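Local coordinates for ethylbenzene dehydrogenase alpha-subunit (Aromatoleum aromaticum, PDB 2IVF), which is the alpha subunit of a molybdopterin-family enzyme and binds a molybdenum atom, an iron/sulfur cluster and the ligands MGD and MD1, at residues A[97-101]-A[102-106]; A[578-581]-A[582-586]; A[617-620]-A[621-625]; A[751-754]-A[755-759]; A[948-951]-A[952-955]. One frame throughout, in Å; residues are numbered along the deposited sequence.

All five contacts are local, each within one continuous run of chain. They follow in series from the N terminus, and none nests in or crosses another. Contact 1 closes the hairpin of strands 94-99 and 102-108. Contact 2 ends helix 574-583, and contact 3 lies along helix 617-625. Contact 4 turns the chain between helices 736-749 and 759-765. Contact 5 is a turn in the loop between strands 915-917 and 969-975. Contacts 2 and 5 pack together although far apart in sequence: Trp586 NE1 lies 3.4 Å from Gly948 N. Contact 1 is on the opposite side of the chain's centre from both, its centre about 57 Å from that of contact 2.

Contact 1: residues A[97-101]-A[102-106]; sequences YVRNG and IVWRE
Tyr97, Val98 and Arg99 pair antiparallel with Arg105, Val103 and Ile102 in a tight hairpin. A type I' turn from Arg99 to Ile102 joins the strands, with Asn100 and Gly101 at its corners. Arg99 N bonds to Ile102 O at 2.9 Å, and Ile102 N returns a bond to Arg99 O at 3.0 Å. Beyond Val98 the register slips by one residue. Tyr97 O takes Trp104 N at 2.8 Å and, weakly, Arg105 N. Tyr97 N bonds to Arg105 O at 2.8 Å. Trp104 and Arg105 therefore both face Tyr97, a classic beta bulge.

The indole of Trp104 sits between two arginine side chains. The guanidinium of Arg99 lies flat on one face, with planes 9° apart. Its CZ is 3.5 Å from the Trp104 five-membered ring centroid, a cation-pi contact. Arg99 starts with CG between N and C (chi1 65°) and runs straight to NE, which carries the guanidinium over the ring. Its NH1 is also bonded to the carbonyls of Glu71 and Lys73, which should fix its rotation. Arg105 CD lies over the opposite indole face, toward its rim. Trp104 turns an edge to the Tyr97 ring, offset, with planes at 81°. Arg105 runs alongside Tyr97, its NH1 obliquely placed 3.2 Å from Tyr97 CE1. The Tyr97 hydroxyl bonds to the carbonyl of Pro348 of the beta-subunit, and Arg105 NH2 pairs with Glu107. Val98 and Val103 occupy the other face of the sheet. This bulged two-residue beta hairpin joins the central and one outer strand of a three-stranded antiparallel sheet at the beta-subunit interface.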
# COMPACT_ATOMS: atom_id res chain seq x y z
N TYR A 97 -11.36 -15.83 7.57
CA TYR A 97 -12.17 -16.25 8.73
C TYR A 97 -13.60 -15.81 8.53
O TYR A 97 -13.87 -14.63 8.39
CB TYR A 97 -11.68 -15.62 10.03
CG TYR A 97 -10.30 -15.99 10.44
CD1 TYR A 97 -9.19 -15.38 9.84
CD2 TYR A 97 -10.09 -16.88 11.49
CE1 TYR A 97 -7.94 -15.68 10.23
CE2 TYR A 97 -8.78 -17.20 11.91
CZ TYR A 97 -7.72 -16.59 11.27
OH TYR A 97 -6.45 -16.88 11.64
N VAL A 98 -14.50 -16.78 8.48
CA VAL A 98 -15.89 -16.50 8.18
C VAL A 98 -16.68 -16.69 9.45
O VAL A 98 -16.48 -17.67 10.15
CB VAL A 98 -16.43 -17.45 7.10
CG1 VAL A 98 -17.97 -17.30 6.94
CG2 VAL A 98 -15.69 -17.26 5.79
N ARG A 99 -17.56 -15.76 9.76
CA ARG A 99 -18.52 -16.04 10.76
C ARG A 99 -19.85 -15.37 10.48
O ARG A 99 -19.93 -14.34 9.82
CB ARG A 99 -17.97 -15.73 12.16
CG ARG A 99 -17.67 -14.35 12.41
CD ARG A 99 -17.01 -14.20 13.77
NE ARG A 99 -17.06 -12.80 14.11
CZ ARG A 99 -16.38 -12.19 15.07
NH1 ARG A 99 -15.51 -12.85 15.86
NH2 ARG A 99 -16.57 -10.88 15.23
N ASN A 100 -20.91 -16.05 10.93
CA ASN A 100 -22.25 -15.58 10.65
C ASN A 100 -22.40 -15.33 9.15
O ASN A 100 -23.00 -14.35 8.75
CB ASN A 100 -22.51 -14.28 11.44
CG ASN A 100 -22.26 -14.45 12.96
OD1 ASN A 100 -22.59 -15.48 13.54
ND2 ASN A 100 -21.70 -13.42 13.59
N GLY A 101 -21.82 -16.20 8.32
CA GLY A 101 -21.92 -16.11 6.85
C GLY A 101 -21.22 -14.93 6.18
O GLY A 101 -21.49 -14.62 5.03
N ILE A 102 -20.29 -14.29 6.89
CA ILE A 102 -19.63 -13.09 6.44
C ILE A 102 -18.12 -13.26 6.63
O ILE A 102 -17.68 -13.92 7.58
CB ILE A 102 -20.21 -11.91 7.29
CG1 ILE A 102 -21.68 -11.64 6.87
CG2 ILE A 102 -19.46 -10.68 7.20
CD1 ILE A 102 -21.87 -11.47 5.39
N VAL A 103 -17.31 -12.67 5.75
CA VAL A 103 -15.86 -12.60 6.01
C VAL A 103 -15.58 -11.61 7.15
O VAL A 103 -15.73 -10.39 7.00
CB VAL A 103 -15.05 -12.17 4.78
CG1 VAL A 103 -13.54 -12.02 5.14
CG2 VAL A 103 -15.27 -13.17 3.61
N TRP A 104 -15.18 -12.13 8.29
CA TRP A 104 -14.88 -11.31 9.44
C TRP A 104 -13.49 -10.68 9.32
O TRP A 104 -13.34 -9.48 9.49
CB TRP A 104 -14.97 -12.18 10.67
CG TRP A 104 -14.38 -11.58 11.85
CD1 TRP A 104 -14.53 -10.32 12.32
CD2 TRP A 104 -13.54 -12.26 12.76
NE1 TRP A 104 -13.78 -10.16 13.48
CE2 TRP A 104 -13.18 -11.35 13.77
CE3 TRP A 104 -13.01 -13.53 12.80
CZ2 TRP A 104 -12.34 -11.70 14.80
CZ3 TRP A 104 -12.21 -13.88 13.86
CH2 TRP A 104 -11.87 -12.98 14.82
N ARG A 105 -12.48 -11.50 9.04
CA ARG A 105 -11.11 -10.99 8.92
C ARG A 105 -10.28 -12.02 8.19
O ARG A 105 -10.77 -13.13 7.88
CB ARG A 105 -10.50 -10.76 10.29
CG ARG A 105 -10.21 -12.03 11.01
CD ARG A 105 -9.62 -11.77 12.35
NE ARG A 105 -8.25 -11.29 12.29
CZ ARG A 105 -7.15 -12.06 12.35
NH1 ARG A 105 -7.24 -13.36 12.39
NH2 ARG A 105 -5.96 -11.51 12.33
N GLU A 106 -9.04 -11.62 7.93
CA GLU A 106 -8.06 -12.50 7.31
C GLU A 106 -6.74 -12.37 8.05
O GLU A 106 -6.49 -11.39 8.76
CB GLU A 106 -7.89 -12.12 5.84
CG GLU A 106 -7.55 -10.62 5.62
CD GLU A 106 -8.77 -9.81 5.31
OE1 GLU A 106 -9.31 -9.90 4.18
OE2 GLU A 106 -9.22 -9.06 6.19

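Contact 2: residues A[578-581]-A[582-586]; sequences LDEA and KEKGW
Glu580 and Lys584 are brought together by extended side chains. Glu580 has CG anti to its N (chi1 -172°), and Lys584 has CG anti to its carbonyl carbon (chi1 -67°). One turn apart, they lie side by side at the C-terminal end of helix 574-583, Lys584 just beyond its last residue. The helix closes in a Schellman motif. Lys584 NZ forms a salt bridge with Glu580 OE2 at 2.7 Å, using the anti lone pair of that oxygen. Outside the helix, Trp820 NE1 also bonds to Glu580 OE2, and Lys572 bridges to OE1. The carboxylate is thus gripped at both oxygens, which probably favours its charged form.

Lys582 takes a bent path back over Leu578, and its CD rests 3.8 Å from Leu578 CG. Helical bonds run underneath, such as Lys582 N to Leu578 O at 2.8 Å and Glu583 N to Asp579 O at 3.0 Å. Gly585 leaves the helix with positive phi, where a side chain would press on the carbonyl oxygen before it. Its N bonds back to Lys582 O at 3.2 Å. Trp586 N reaches further back, to Ala581 O at 2.9 Å, and completes the motif. The Trp586 side chain lies against the last turn. The indole also meets Trp820 edge-to-face and touches the His818 ring. Lys584 CB sits over the centre of one indole face. Trp586 CE3 lies 3.9 Å from Ala581 CB.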
# COMPACT_ATOMS: atom_id res chain seq x y z
N LEU A 578 5.64 8.06 -37.25
CA LEU A 578 4.62 7.04 -37.55
C LEU A 578 4.38 6.85 -39.04
O LEU A 578 4.36 5.72 -39.55
CB LEU A 578 3.30 7.41 -36.86
CG LEU A 578 2.09 6.49 -37.05
CD1 LEU A 578 2.36 5.08 -36.60
CD2 LEU A 578 0.93 7.08 -36.30
N ASP A 579 4.18 7.96 -39.75
CA ASP A 579 3.98 7.89 -41.19
C ASP A 579 5.13 7.21 -41.89
O ASP A 579 4.91 6.46 -42.83
CB ASP A 579 3.77 9.29 -41.78
CG ASP A 579 2.36 9.80 -41.57
OD1 ASP A 579 1.55 9.14 -40.85
OD2 ASP A 579 2.06 10.88 -42.13
N GLU A 580 6.36 7.52 -41.47
CA GLU A 580 7.55 6.93 -42.07
C GLU A 580 7.58 5.43 -41.77
O GLU A 580 7.88 4.61 -42.63
CB GLU A 580 8.79 7.61 -41.50
CG GLU A 580 10.05 7.18 -42.21
CD GLU A 580 11.31 7.55 -41.47
OE1 GLU A 580 11.29 8.49 -40.66
OE2 GLU A 580 12.33 6.89 -41.73
N ALA A 581 7.26 5.10 -40.54
CA ALA A 581 7.23 3.71 -40.10
C ALA A 581 6.19 2.89 -40.84
O ALA A 581 6.49 1.78 -41.28
CB ALA A 581 7.00 3.63 -38.62
N LYS A 582 4.98 3.42 -41.04
CA LYS A 582 4.00 2.66 -41.84
C LYS A 582 4.29 2.63 -43.30
O LYS A 582 3.91 1.68 -43.98
CB LYS A 582 2.54 3.04 -41.59
CG LYS A 582 2.17 4.48 -41.68
CD LYS A 582 1.31 4.83 -40.41
CE LYS A 582 -0.15 4.34 -40.50
NZ LYS A 582 -0.87 4.93 -41.64
N GLU A 583 4.95 3.66 -43.80
CA GLU A 583 5.38 3.66 -45.20
C GLU A 583 6.33 2.50 -45.42
O GLU A 583 6.30 1.88 -46.47
CB GLU A 583 6.05 4.98 -45.58
CG GLU A 583 5.89 5.33 -47.02
CD GLU A 583 4.42 5.54 -47.40
OE1 GLU A 583 3.63 5.98 -46.53
OE2 GLU A 583 4.08 5.27 -48.57
N LYS A 584 7.17 2.21 -44.43
CA LYS A 584 8.17 1.14 -44.51
C LYS A 584 7.63 -0.25 -44.15
O LYS A 584 8.33 -1.24 -44.23
CB LYS A 584 9.41 1.51 -43.68
CG LYS A 584 10.17 2.70 -44.27
CD LYS A 584 11.35 3.17 -43.43
CE LYS A 584 12.08 4.28 -44.18
NZ LYS A 584 13.16 4.91 -43.37
N GLY A 585 6.36 -0.33 -43.77
CA GLY A 585 5.73 -1.60 -43.50
C GLY A 585 6.03 -2.06 -42.10
O GLY A 585 5.82 -3.24 -41.76
N TRP A 586 6.50 -1.14 -41.27
CA TRP A 586 6.85 -1.49 -39.89
C TRP A 586 5.64 -1.63 -38.99
O TRP A 586 5.71 -2.32 -37.96
CB TRP A 586 7.84 -0.48 -39.32
CG TRP A 586 9.15 -0.54 -39.97
CD1 TRP A 586 9.63 -1.52 -40.81
CD2 TRP A 586 10.17 0.45 -39.89
NE1 TRP A 586 10.88 -1.19 -41.25
CE2 TRP A 586 11.24 0.01 -40.69
CE3 TRP A 586 10.29 1.68 -39.22
CZ2 TRP A 586 12.41 0.74 -40.83
CZ3 TRP A 586 11.44 2.40 -39.36
CH2 TRP A 586 12.49 1.94 -40.15

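Contact 3: residues A[617-620]-A[621-625]; sequences GAKM and FPDVL
Met620, Phe621 and Asp623 carry this contact along helix 617-625. Met620 O is the hub of a wider turn. It takes Val624 N at 2.9 Å, with the donor above the carbonyl plane, and Leu625 N weakly at 3.4 Å. The second bond spans five residues and marks a pi-type turn. The side chain of Met620 bends about its CB-CG and CG-SD bonds. Its methyl CE lies 4.1 Å from Val624 CG2, and the two side chains run alongside each other. Outside the helix, Met620 packs on Tyr556.

Phe621 N bonds to Gly617 O at 2.7 Å. Phe621 CB sits against the same oxygen. The ring points into the protein, where Trp549, Leu550, Tyr603 and Pro610 surround it. Leu625 CD2 rests over one face of the ring, offset toward its rim.

Asp623 N keeps the regular helical bond to Lys619 O at 3.1 Å. The Asp623 carboxylate turns back toward Lys619 with CG anti to its carbonyl carbon (chi1 -76°). The two side chains pair as a salt bridge one turn apart on the exposed side. Asp623 OD2 is modelled too close to Lys619, so the exact geometry is doubtful.

Between these residues sits Pro622. It has no N-H to give, and its CD lies 3.3 Å from Ala618 O. The helix is therefore kinked at this point. The chemistry implies a kinked helix with two different sides: an apolar one buried against helix 546-553 and strand 602-606, and a charged one outside.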
# COMPACT_ATOMS: atom_id res chain seq x y z
N GLY A 617 -6.18 11.20 -20.01
CA GLY A 617 -7.42 10.52 -20.35
C GLY A 617 -8.63 11.22 -19.74
O GLY A 617 -9.68 11.26 -20.38
N ALA A 618 -8.47 11.83 -18.56
CA ALA A 618 -9.58 12.55 -17.89
C ALA A 618 -10.14 13.69 -18.74
O ALA A 618 -11.30 14.08 -18.58
CB ALA A 618 -9.17 13.03 -16.45
N LYS A 619 -9.35 14.21 -19.67
CA LYS A 619 -9.80 15.20 -20.61
C LYS A 619 -10.13 14.53 -21.93
O LYS A 619 -11.16 14.85 -22.54
CB LYS A 619 -8.70 16.23 -20.86
CG LYS A 619 -9.02 17.33 -21.90
CD LYS A 619 -10.14 18.25 -21.40
CE LYS A 619 -10.28 19.54 -22.26
NZ LYS A 619 -11.68 20.06 -22.13
N MET A 620 -9.26 13.65 -22.42
CA MET A 620 -9.38 13.20 -23.83
C MET A 620 -10.52 12.19 -23.94
O MET A 620 -11.23 12.13 -24.95
CB MET A 620 -8.09 12.56 -24.32
CG MET A 620 -6.85 13.54 -24.32
SD MET A 620 -7.24 15.15 -25.06
CE MET A 620 -7.05 14.75 -26.81
N PHE A 621 -10.72 11.40 -22.90
CA PHE A 621 -11.79 10.42 -22.95
C PHE A 621 -13.19 11.09 -23.03
O PHE A 621 -13.92 10.86 -24.01
CB PHE A 621 -11.64 9.33 -21.88
CG PHE A 621 -10.81 8.15 -22.36
CD1 PHE A 621 -9.57 8.34 -22.98
CD2 PHE A 621 -11.26 6.86 -22.23
CE1 PHE A 621 -8.81 7.26 -23.40
CE2 PHE A 621 -10.50 5.79 -22.69
CZ PHE A 621 -9.29 5.99 -23.25
N PRO A 622 -13.57 11.90 -22.01
CA PRO A 622 -14.88 12.60 -22.09
C PRO A 622 -14.99 13.48 -23.31
O PRO A 622 -16.04 13.48 -23.96
CB PRO A 622 -14.94 13.42 -20.78
CG PRO A 622 -14.07 12.69 -19.85
CD PRO A 622 -12.90 12.18 -20.73
N ASP A 623 -13.93 14.19 -23.66
CA ASP A 623 -14.06 15.18 -24.74
C ASP A 623 -14.06 14.61 -26.15
O ASP A 623 -14.67 15.20 -27.05
CB ASP A 623 -12.96 16.22 -24.66
CG ASP A 623 -13.19 17.24 -23.56
OD1 ASP A 623 -14.13 17.06 -22.74
OD2 ASP A 623 -12.41 18.23 -23.52
N VAL A 624 -13.35 13.50 -26.36
CA VAL A 624 -13.13 13.01 -27.72
C VAL A 624 -13.72 11.62 -27.93
O VAL A 624 -14.42 11.42 -28.88
CB VAL A 624 -11.63 13.02 -28.11
CG1 VAL A 624 -11.48 12.60 -29.56
CG2 VAL A 624 -11.01 14.45 -27.93
N LEU A 625 -13.43 10.67 -27.05
CA LEU A 625 -13.91 9.29 -27.25
C LEU A 625 -15.37 9.06 -26.86
O LEU A 625 -16.18 8.55 -27.65
CB LEU A 625 -13.02 8.32 -26.47
CG LEU A 625 -13.42 6.84 -26.52
CD1 LEU A 625 -13.42 6.33 -27.98
CD2 LEU A 625 -12.56 5.96 -25.63

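Contact 4: residues A[751-754]-A[755-759]; sequences GVFA and KDYTY
Phe753 and Tyr757 meet across a type I beta turn that runs from Ala754 to Tyr757. The two rings form an edge-to-face pair, with centroids 5.3 Å apart and planes at 78°. Tyr757 supplies the edge: its CD2 lies 3.7 Å from Phe753 CD2. Phe753 has CG anti to its carbonyl carbon (chi1 -79°), while Tyr757 has CG anti to its N (chi1 -162°). From these different rotamers the two side chains run obliquely to each other, and the rings meet.

Each ring has further partners. Phe753 also forms an edge-to-face pair with Phe671 and meets Phe762 of helix 759-765. The hydroxyl of Tyr757 bonds to Glu765 on that helix, and this fixes the far end of the ring. The turn itself is closed by Tyr757 N to Ala754 O at 3.0 Å. The N-H points well at the oxygen, but it comes from above the carbonyl plane.

Ala754 CB touches two residues of the turn: Tyr757 CB at 4.1 Å and Asp756 OD1 at 3.5 Å. Asp756 turns its OD1 to that methyl. The corner is tied to helix 736-749 by Arg748, which bonds to Lys755 O. Tyr757 is also the centre of an inverse gamma turn, with a weak bond from Thr758 N to Asp756 O at 3.2 Å. Thr758 then takes the N-cap position of helix 759-765, and its OG1 bonds weakly to Lys761 N. Tyr757 O is buried here with no polar partner in the model, and Phe753 CD2 stands 4.1 Å from it.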
# COMPACT_ATOMS: atom_id res chain seq x y z
N GLY A 751 4.30 -27.76 -17.31
CA GLY A 751 5.37 -27.87 -16.32
C GLY A 751 5.44 -26.83 -15.21
O GLY A 751 6.40 -26.79 -14.43
N VAL A 752 4.45 -25.97 -15.15
CA VAL A 752 4.41 -24.93 -14.12
C VAL A 752 4.03 -25.57 -12.79
O VAL A 752 4.57 -25.21 -11.74
CB VAL A 752 3.45 -23.78 -14.55
CG1 VAL A 752 3.04 -22.90 -13.38
CG2 VAL A 752 4.10 -22.98 -15.72
N PHE A 753 3.14 -26.54 -12.85
CA PHE A 753 2.84 -27.39 -11.71
C PHE A 753 3.39 -28.75 -12.08
O PHE A 753 3.50 -29.09 -13.26
CB PHE A 753 1.34 -27.49 -11.50
CG PHE A 753 0.69 -26.30 -10.80
CD1 PHE A 753 1.39 -25.16 -10.46
CD2 PHE A 753 -0.68 -26.32 -10.57
CE1 PHE A 753 0.76 -24.09 -9.86
CE2 PHE A 753 -1.33 -25.23 -9.98
CZ PHE A 753 -0.62 -24.12 -9.64
N ALA A 754 3.71 -29.55 -11.06
CA ALA A 754 4.01 -30.94 -11.27
C ALA A 754 2.86 -31.62 -11.96
O ALA A 754 1.68 -31.24 -11.81
CB ALA A 754 4.31 -31.61 -9.96
N LYS A 755 3.18 -32.63 -12.75
CA LYS A 755 2.14 -33.38 -13.49
C LYS A 755 1.06 -33.99 -12.58
O LYS A 755 -0.08 -34.09 -12.97
CB LYS A 755 2.76 -34.45 -14.34
CG LYS A 755 3.26 -35.63 -13.54
CD LYS A 755 3.94 -36.70 -14.41
CE LYS A 755 4.42 -37.89 -13.51
NZ LYS A 755 5.33 -38.89 -14.20
N ASP A 756 1.43 -34.39 -11.38
CA ASP A 756 0.47 -34.95 -10.39
C ASP A 756 -0.11 -33.92 -9.39
O ASP A 756 -0.73 -34.28 -8.40
CB ASP A 756 1.14 -36.12 -9.64
CG ASP A 756 2.33 -35.68 -8.78
OD1 ASP A 756 2.74 -34.50 -8.82
OD2 ASP A 756 2.85 -36.55 -8.04
N TYR A 757 0.13 -32.65 -9.62
CA TYR A 757 -0.36 -31.61 -8.74
C TYR A 757 -1.74 -31.13 -9.16
O TYR A 757 -1.91 -30.11 -9.83
CB TYR A 757 0.60 -30.45 -8.68
CG TYR A 757 0.34 -29.59 -7.48
CD1 TYR A 757 0.81 -29.98 -6.21
CD2 TYR A 757 -0.42 -28.42 -7.58
CE1 TYR A 757 0.57 -29.20 -5.09
CE2 TYR A 757 -0.68 -27.63 -6.46
CZ TYR A 757 -0.18 -28.02 -5.20
OH TYR A 757 -0.45 -27.26 -4.07
N THR A 758 -2.73 -31.85 -8.68
CA THR A 758 -4.11 -31.67 -9.03
C THR A 758 -4.75 -30.54 -8.28
O THR A 758 -4.23 -30.05 -7.26
CB THR A 758 -4.88 -32.94 -8.67
OG1 THR A 758 -4.71 -33.18 -7.27
CG2 THR A 758 -4.35 -34.15 -9.45
N TYR A 759 -5.91 -30.15 -8.75
CA TYR A 759 -6.74 -29.15 -8.08
C TYR A 759 -7.06 -29.53 -6.62
O TYR A 759 -7.07 -28.67 -5.74
CB TYR A 759 -8.04 -28.96 -8.86
CG TYR A 759 -8.96 -27.96 -8.23
CD1 TYR A 759 -8.58 -26.62 -8.13
CD2 TYR A 759 -10.21 -28.32 -7.76
CE1 TYR A 759 -9.42 -25.67 -7.57
CE2 TYR A 759 -11.08 -27.36 -7.20
CZ TYR A 759 -10.67 -26.05 -7.11
OH TYR A 759 -11.50 -25.10 -6.54

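Contact 5: residues A[948-951]-A[952-955]; sequences GYEQ and FRYY
Tyr949 and Phe952 lie side by side and point the same way. Their ring planes are 35° apart, with centroids separated by 4.9 Å. Tyr949 CD2 sits over the centre of the Phe952 ring, and Tyr949 CB touches Phe952 CD2 at 3.5 Å. Other rings extend the cluster: His808 stacks on Tyr949, Tyr821 stacks on Phe952, and His230 meets Phe952 edge-to-face.

Arg953 runs roughly at right angles to the Phe952 side chain. One face of its guanidinium lies over the backbone at Glu950 and Gln951. Glu950 O is 3.0 Å from Arg953 NH1, but the angle is too poor for a hydrogen bond. Arg953 NH2 instead bonds to the carbonyls of Gly233 and Pro806. Glu950 OE2 and Arg953 NH1 are 4.5 Å apart, beyond a salt bridge, and Glu950 pairs with Lys354. The amide of Gln951 is held by His808, His230 and Gln813.

Phe952 N bonds to Tyr949 O at 2.9 Å. A water donates to Phe952 O at 2.9 Å and accepts a weak bond from Tyr949 N. The arrangement is a buried type I beta turn, set in the long loop before the last strand, 969-975.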
# COMPACT_ATOMS: atom_id res chain seq x y z
N GLY A 948 12.72 -2.60 -38.75
CA GLY A 948 13.87 -2.90 -39.61
C GLY A 948 15.12 -3.17 -38.79
O GLY A 948 16.22 -2.81 -39.20
N TYR A 949 14.94 -3.77 -37.62
CA TYR A 949 16.05 -4.14 -36.77
C TYR A 949 15.58 -5.27 -35.86
O TYR A 949 14.52 -5.20 -35.27
CB TYR A 949 16.45 -2.96 -35.89
CG TYR A 949 17.90 -2.81 -35.57
CD1 TYR A 949 18.81 -2.56 -36.58
CD2 TYR A 949 18.36 -2.85 -34.25
CE1 TYR A 949 20.12 -2.38 -36.31
CE2 TYR A 949 19.69 -2.65 -33.96
CZ TYR A 949 20.57 -2.42 -35.01
OH TYR A 949 21.87 -2.21 -34.81
N GLU A 950 16.40 -6.29 -35.71
CA GLU A 950 15.98 -7.48 -34.99
C GLU A 950 15.22 -7.19 -33.71
O GLU A 950 14.09 -7.69 -33.50
CB GLU A 950 17.19 -8.35 -34.69
CG GLU A 950 16.76 -9.69 -34.16
CD GLU A 950 17.57 -10.84 -34.65
OE1 GLU A 950 18.39 -10.68 -35.60
OE2 GLU A 950 17.37 -11.93 -34.07
N GLN A 951 15.82 -6.40 -32.84
CA GLN A 951 15.23 -6.20 -31.51
C GLN A 951 14.22 -5.06 -31.45
O GLN A 951 13.68 -4.76 -30.39
CB GLN A 951 16.30 -5.98 -30.46
CG GLN A 951 17.24 -4.78 -30.68
CD GLN A 951 18.58 -5.25 -31.14
OE1 GLN A 951 18.67 -5.92 -32.17
NE2 GLN A 951 19.63 -4.93 -30.40
N PHE A 952 13.99 -4.40 -32.57
CA PHE A 952 12.94 -3.38 -32.69
C PHE A 952 11.70 -4.05 -33.23
O PHE A 952 11.59 -4.32 -34.43
CB PHE A 952 13.40 -2.24 -33.59
CG PHE A 952 14.59 -1.44 -33.05
CD1 PHE A 952 15.08 -1.61 -31.77
CD2 PHE A 952 15.18 -0.47 -33.85
CE1 PHE A 952 16.16 -0.87 -31.31
CE2 PHE A 952 16.27 0.27 -33.41
CZ PHE A 952 16.75 0.08 -32.14
N ARG A 953 10.75 -4.35 -32.35
CA ARG A 953 9.57 -5.16 -32.72
C ARG A 953 8.48 -5.10 -31.69
O ARG A 953 8.69 -4.64 -30.56
CB ARG A 953 9.96 -6.62 -32.92
CG ARG A 953 10.48 -7.31 -31.69
CD ARG A 953 11.42 -8.51 -32.02
NE ARG A 953 12.40 -8.79 -30.94
CZ ARG A 953 13.41 -9.65 -31.05
NH1 ARG A 953 13.60 -10.30 -32.18
NH2 ARG A 953 14.25 -9.85 -30.05
N TYR A 954 7.30 -5.56 -32.08
CA TYR A 954 6.18 -5.63 -31.17
C TYR A 954 5.60 -7.03 -31.16
O TYR A 954 5.33 -7.63 -32.21
CB TYR A 954 5.08 -4.61 -31.54
CG TYR A 954 3.82 -4.83 -30.72
CD1 TYR A 954 3.83 -4.59 -29.34
CD2 TYR A 954 2.66 -5.35 -31.28
CE1 TYR A 954 2.69 -4.82 -28.55
CE2 TYR A 954 1.51 -5.55 -30.49
CZ TYR A 954 1.54 -5.31 -29.14
OH TYR A 954 0.42 -5.54 -28.35
N TYR A 955 5.41 -7.54 -29.95
CA TYR A 955 4.49 -8.64 -29.71
C TYR A 955 3.96 -8.34 -28.31
O TYR A 955 4.40 -7.38 -27.69
CB TYR A 955 5.19 -9.99 -29.82
CG TYR A 955 6.39 -10.15 -28.89
CD1 TYR A 955 6.22 -10.56 -27.58
CD2 TYR A 955 7.70 -9.94 -29.34
CE1 TYR A 955 7.30 -10.73 -26.71
CE2 TYR A 955 8.80 -10.10 -28.44
CZ TYR A 955 8.59 -10.51 -27.15
OH TYR A 955 9.64 -10.70 -26.23
O HOH W 1 11.93 -5.26 -37.10